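Local coordinates for lantibiotic dehydratase (Microbispora corallina, PDB 5EHK), which probably dehydrates serine and threonine residues of the NAI-107 precursor peptide in a tRNA-dependent reaction during biosynthesis of this lantibiotic, at residues E380-R383 / T384-R388; R684-L687 / A688-W692. One frame throughout, in Å; residues are numbered along the deposited sequence.

Interaction 1: E380-R383 / T384-R388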
loop_
_atom_site.group_PDB
_atom_site.type_symbol
_atom_site.label_atom_id
_atom_site.label_comp_id
_atom_site.label_asym_id
_atom_site.label_seq_id
_atom_site.Cartn_x
_atom_site.Cartn_y
_atom_site.Cartn_z
ATOM N N GLU A 380 33.678 25.017 -26.101
ATOM C CA GLU A 380 33.758 23.672 -25.574
ATOM C C GLU A 380 33.734 23.579 -24.043
ATOM O O GLU A 380 33.382 22.542 -23.493
ATOM C CB GLU A 380 35.019 22.994 -26.121
ATOM C CG GLU A 380 34.999 22.769 -27.611
ATOM C CD GLU A 380 33.922 21.781 -28.028
ATOM O OE1 GLU A 380 33.638 20.850 -27.224
ATOM O OE2 GLU A 380 33.364 21.945 -29.147
ATOM N N VAL A 381 34.083 24.645 -23.342
ATOM C CA VAL A 381 34.149 24.544 -21.886
ATOM C C VAL A 381 32.740 24.330 -21.336
ATOM O O VAL A 381 32.553 23.630 -20.345
ATOM C CB VAL A 381 34.841 25.787 -21.225
ATOM C CG1 VAL A 381 34.022 27.063 -21.447
ATOM C CG2 VAL A 381 35.120 25.552 -19.740
ATOM N N VAL A 382 31.752 24.903 -22.016
ATOM C CA VAL A 382 30.361 24.750 -21.620
ATOM C C VAL A 382 29.852 23.338 -21.910
ATOM O O VAL A 382 29.256 22.707 -21.040
ATOM C CB VAL A 382 29.465 25.786 -22.296
ATOM C CG1 VAL A 382 27.987 25.426 -22.087
ATOM C CG2 VAL A 382 29.780 27.168 -21.746
ATOM N N ARG A 383 30.099 22.843 -23.120
ATOM C CA ARG A 383 29.768 21.461 -23.464
ATOM C C ARG A 383 30.286 20.468 -22.416
ATOM O O ARG A 383 29.630 19.486 -22.098
ATOM C CB ARG A 383 30.354 21.098 -24.823
ATOM C CG ARG A 383 29.988 19.705 -25.320
ATOM C CD ARG A 383 31.062 19.179 -26.249
ATOM N NE ARG A 383 30.523 18.490 -27.417
ATOM C CZ ARG A 383 30.739 18.857 -28.677
ATOM N NH1 ARG A 383 31.481 19.923 -28.958
ATOM N NH2 ARG A 383 30.211 18.152 -29.668
ATOM N N THR A 384 31.451 20.740 -21.853
ATOM C CA THR A 384 32.012 19.875 -20.826
ATOM C C THR A 384 31.302 20.016 -19.478
ATOM O O THR A 384 31.225 19.056 -18.707
ATOM C CB THR A 384 33.535 20.092 -20.714
ATOM O OG1 THR A 384 34.137 19.486 -21.860
ATOM C CG2 THR A 384 34.124 19.451 -19.441
ATOM N N GLU A 385 30.799 21.217 -19.193
ATOM C CA GLU A 385 30.083 21.457 -17.940
ATOM C C GLU A 385 28.819 20.616 -17.976
ATOM O O GLU A 385 28.586 19.782 -17.101
ATOM C CB GLU A 385 29.750 22.945 -17.763
ATOM C CG GLU A 385 29.204 23.349 -16.378
ATOM C CD GLU A 385 30.116 22.991 -15.184
ATOM O OE1 GLU A 385 31.289 23.427 -15.134
ATOM O OE2 GLU A 385 29.638 22.288 -14.265
ATOM N N ILE A 386 28.047 20.801 -19.036
ATOM C CA ILE A 386 26.823 20.074 -19.220
ATOM C C ILE A 386 27.044 18.572 -19.206
ATOM O O ILE A 386 26.299 17.853 -18.562
ATOM C CB ILE A 386 26.153 20.498 -20.516
ATOM C CG1 ILE A 386 25.852 22.000 -20.450
ATOM C CG2 ILE A 386 24.890 19.668 -20.772
ATOM C CD1 ILE A 386 25.247 22.536 -21.690
ATOM N N GLU A 387 28.092 18.088 -19.848
ATOM C CA GLU A 387 28.353 16.656 -19.794
ATOM C C GLU A 387 28.647 16.160 -18.384
ATOM O O GLU A 387 28.282 15.033 -18.040
ATOM C CB GLU A 387 29.499 16.274 -20.714
ATOM C CG GLU A 387 29.177 16.533 -22.160
ATOM C CD GLU A 387 30.338 16.245 -23.076
ATOM O OE1 GLU A 387 31.428 15.921 -22.564
ATOM O OE2 GLU A 387 30.169 16.376 -24.304
ATOM N N ARG A 388 29.304 16.984 -17.569
ATOM C CA ARG A 388 29.668 16.572 -16.216
ATOM C C ARG A 388 28.419 16.627 -15.315
ATOM O O ARG A 388 28.281 15.867 -14.358
ATOM C CB ARG A 388 30.778 17.476 -15.654
ATOM C CG ARG A 388 32.205 17.110 -16.119
ATOM C CD ARG A 388 33.315 17.763 -15.254
ATOM N NE ARG A 388 33.683 16.935 -14.103
ATOM C CZ ARG A 388 34.871 16.954 -13.494
ATOM N NH1 ARG A 388 35.830 17.774 -13.907
ATOM N NH2 ARG A 388 35.096 16.147 -12.462
#
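The carbonyl oxygen of V382 takes two backbone N-H groups in the first turns of the alpha-helix 380-395. The bond from I386 N to V382 O is nearly straight and 3.0 Å long. The second, from E385 N, is bent and weak. T384 N to E380 O, E385 N to V381 O and E387 N to R383 O are the other i to i+4 bonds here.

On one flank of the helix E380, R383 and E387 form a salt-bridge network, with R383 in the middle. R383 sends CG anti to its own N (chi1 -176°), and its chain then runs beside that of E387, both pointing the same way. E387 OE2 lies 3.5 Å from R383 CD, alongside the aliphatic part of the chain. The charged pair is long, 3.8 Å from R383 NE to E387 OE2, and the guanidinium and carboxylate planes stand 71° apart. E380 is closer: its OE2 lies in the guanidinium plane, 2.8 Å from R383 NH1. The same NH1 gives a weak bond to E380 OE1, 2.9 Å away. The stronger partners of R383 and E387 lie elsewhere: D10 takes R383 NH2, A8 N donates to E387 OE2, and R793 pairs with E387 OE1. The network therefore joins the helix to the N-terminal strand 6-17.

V382 and I386 pack beside F520, V522 and V788. Their side chains slant across each other, V382 CG1 meeting I386 CD1 at 4.0 Å.

Interaction 2: R684-L687 / A688-W692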
loop_
_atom_site.group_PDB
_atom_site.type_symbol
_atom_site.label_atom_id
_atom_site.label_comp_id
_atom_site.label_asym_id
_atom_site.label_seq_id
_atom_site.Cartn_x
_atom_site.Cartn_y
_atom_site.Cartn_z
ATOM N N ARG A 684 29.967 24.583 -12.149
ATOM C CA ARG A 684 29.359 25.781 -12.734
ATOM C C ARG A 684 27.861 25.570 -12.964
ATOM O O ARG A 684 27.169 26.464 -13.485
ATOM C CB ARG A 684 30.067 26.144 -14.040
ATOM C CG ARG A 684 31.540 26.465 -13.783
ATOM C CD ARG A 684 32.341 26.997 -14.963
ATOM N NE ARG A 684 33.756 26.900 -14.616
ATOM C CZ ARG A 684 34.660 26.224 -15.317
ATOM N NH1 ARG A 684 34.295 25.594 -16.424
ATOM N NH2 ARG A 684 35.927 26.182 -14.911
ATOM N N THR A 685 27.383 24.365 -12.621
ATOM C CA THR A 685 25.988 23.973 -12.854
ATOM C C THR A 685 25.042 24.026 -11.645
ATOM O O THR A 685 25.298 23.442 -10.594
ATOM C CB THR A 685 25.898 22.532 -13.409
ATOM O OG1 THR A 685 26.710 22.394 -14.579
ATOM C CG2 THR A 685 24.478 22.203 -13.770
ATOM N N LEU A 686 23.923 24.716 -11.838
ATOM C CA LEU A 686 22.790 24.684 -10.914
ATOM C C LEU A 686 21.837 23.517 -11.244
ATOM O O LEU A 686 20.986 23.616 -12.135
ATOM C CB LEU A 686 22.027 26.010 -10.980
ATOM C CG LEU A 686 21.992 26.849 -9.702
ATOM C CD1 LEU A 686 23.396 27.282 -9.329
ATOM C CD2 LEU A 686 21.064 28.058 -9.898
ATOM N N LEU A 687 22.011 22.400 -10.541
ATOM C CA LEU A 687 21.149 21.230 -10.705
ATOM C C LEU A 687 19.686 21.559 -10.356
ATOM O O LEU A 687 18.763 21.000 -10.931
ATOM C CB LEU A 687 21.637 20.084 -9.809
ATOM C CG LEU A 687 23.062 19.614 -10.067
ATOM C CD1 LEU A 687 23.488 18.533 -9.079
ATOM C CD2 LEU A 687 23.179 19.110 -11.500
ATOM N N ALA A 688 19.495 22.488 -9.422
ATOM C CA ALA A 688 18.174 22.947 -9.037
ATOM C C ALA A 688 18.300 24.411 -8.676
ATOM O O ALA A 688 19.265 24.804 -8.030
ATOM C CB ALA A 688 17.649 22.153 -7.851
ATOM N N ALA A 689 17.335 25.212 -9.119
ATOM C CA ALA A 689 17.288 26.641 -8.829
ATOM C C ALA A 689 16.860 26.903 -7.373
ATOM O O ALA A 689 16.317 26.019 -6.709
ATOM C CB ALA A 689 16.340 27.336 -9.803
ATOM N N PRO A 690 17.137 28.111 -6.851
ATOM C CA PRO A 690 16.632 28.402 -5.507
ATOM C C PRO A 690 15.121 28.564 -5.526
ATOM O O PRO A 690 14.543 28.875 -6.567
ATOM C CB PRO A 690 17.336 29.720 -5.134
ATOM C CG PRO A 690 18.519 29.779 -6.026
ATOM C CD PRO A 690 18.052 29.163 -7.319
ATOM N N LEU A 691 14.506 28.361 -4.365
ATOM C CA LEU A 691 13.087 28.045 -4.272
ATOM C C LEU A 691 12.317 28.656 -3.092
ATOM O O LEU A 691 12.640 28.396 -1.936
ATOM C CB LEU A 691 13.010 26.548 -4.139
ATOM C CG LEU A 691 12.211 25.918 -5.238
ATOM C CD1 LEU A 691 12.441 24.412 -5.142
ATOM C CD2 LEU A 691 10.768 26.331 -4.987
ATOM N N TRP A 692 11.270 29.422 -3.377
ATOM C CA TRP A 692 10.442 30.005 -2.311
ATOM C C TRP A 692 8.990 29.536 -2.378
ATOM O O TRP A 692 8.315 29.760 -3.384
ATOM C CB TRP A 692 10.456 31.543 -2.387
ATOM C CG TRP A 692 11.722 32.163 -1.915
ATOM C CD1 TRP A 692 12.024 32.516 -0.642
ATOM C CD2 TRP A 692 12.861 32.509 -2.712
ATOM N NE1 TRP A 692 13.285 33.052 -0.586
ATOM C CE2 TRP A 692 13.821 33.057 -1.846
ATOM C CE3 TRP A 692 13.162 32.401 -4.070
ATOM C CZ2 TRP A 692 15.063 33.501 -2.292
ATOM C CZ3 TRP A 692 14.387 32.830 -4.509
ATOM C CH2 TRP A 692 15.328 33.377 -3.620
#
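L686 and P690 make the side-chain contact here, across a break in strand 685-693. The L686 chain meets the proline ring at about a right angle, with its CD2 4.1 Å from P690 CD. L686 CG also lies 3.8 Å from A688 O. This is the closely packed part, and L686 and P690 are both buried. R681 and V523 touch L686 from the neighbouring strands, while F676 and Q763 touch P690. L687, where the chain turns its corner, is buried too and packs on L524. Its CB bond points away from 688-692 overall, though L687 CB still meets A688 N at 3.2 Å.

A688 and A689 form the looser side, and both are partly exposed. The CB bond of A688 points away overall, but its CB still touches the L687 peptide. That of A689 points away from 684-687. A688 is covered in part by V680 and W666.

The backbone bonds go to other strands: L686 pairs with V522 and L524, A688 with V680, and L691 with L677. The chain thus changes its partner strand at the corner, from 521-524 to 676-682. This is a beta hairpin, 676-682 with 685-693, whose second strand bends at a short break and so pairs with two different strands.

From the N terminus the chain reaches interaction 1 first, where strand 366-379 gives way to helix 380-395. Interaction 2 comes some 300 residues later, in the second strand of the hairpin 676-682/685-693. Each is local and closes only a turn or a bend. They follow in series, without nesting or crossing. Their centres are about 17 Å apart, yet they touch. E385 OE2 probably accepts two hydrogen bonds, 2.9 Å from T685 OG1 and 3.1 Å from R684 N. V381 CG2 packs on R684 NH1 beside them. The helix start is thereby tied to the turn of the hairpin and the start of its second strand, close to F520 and V522.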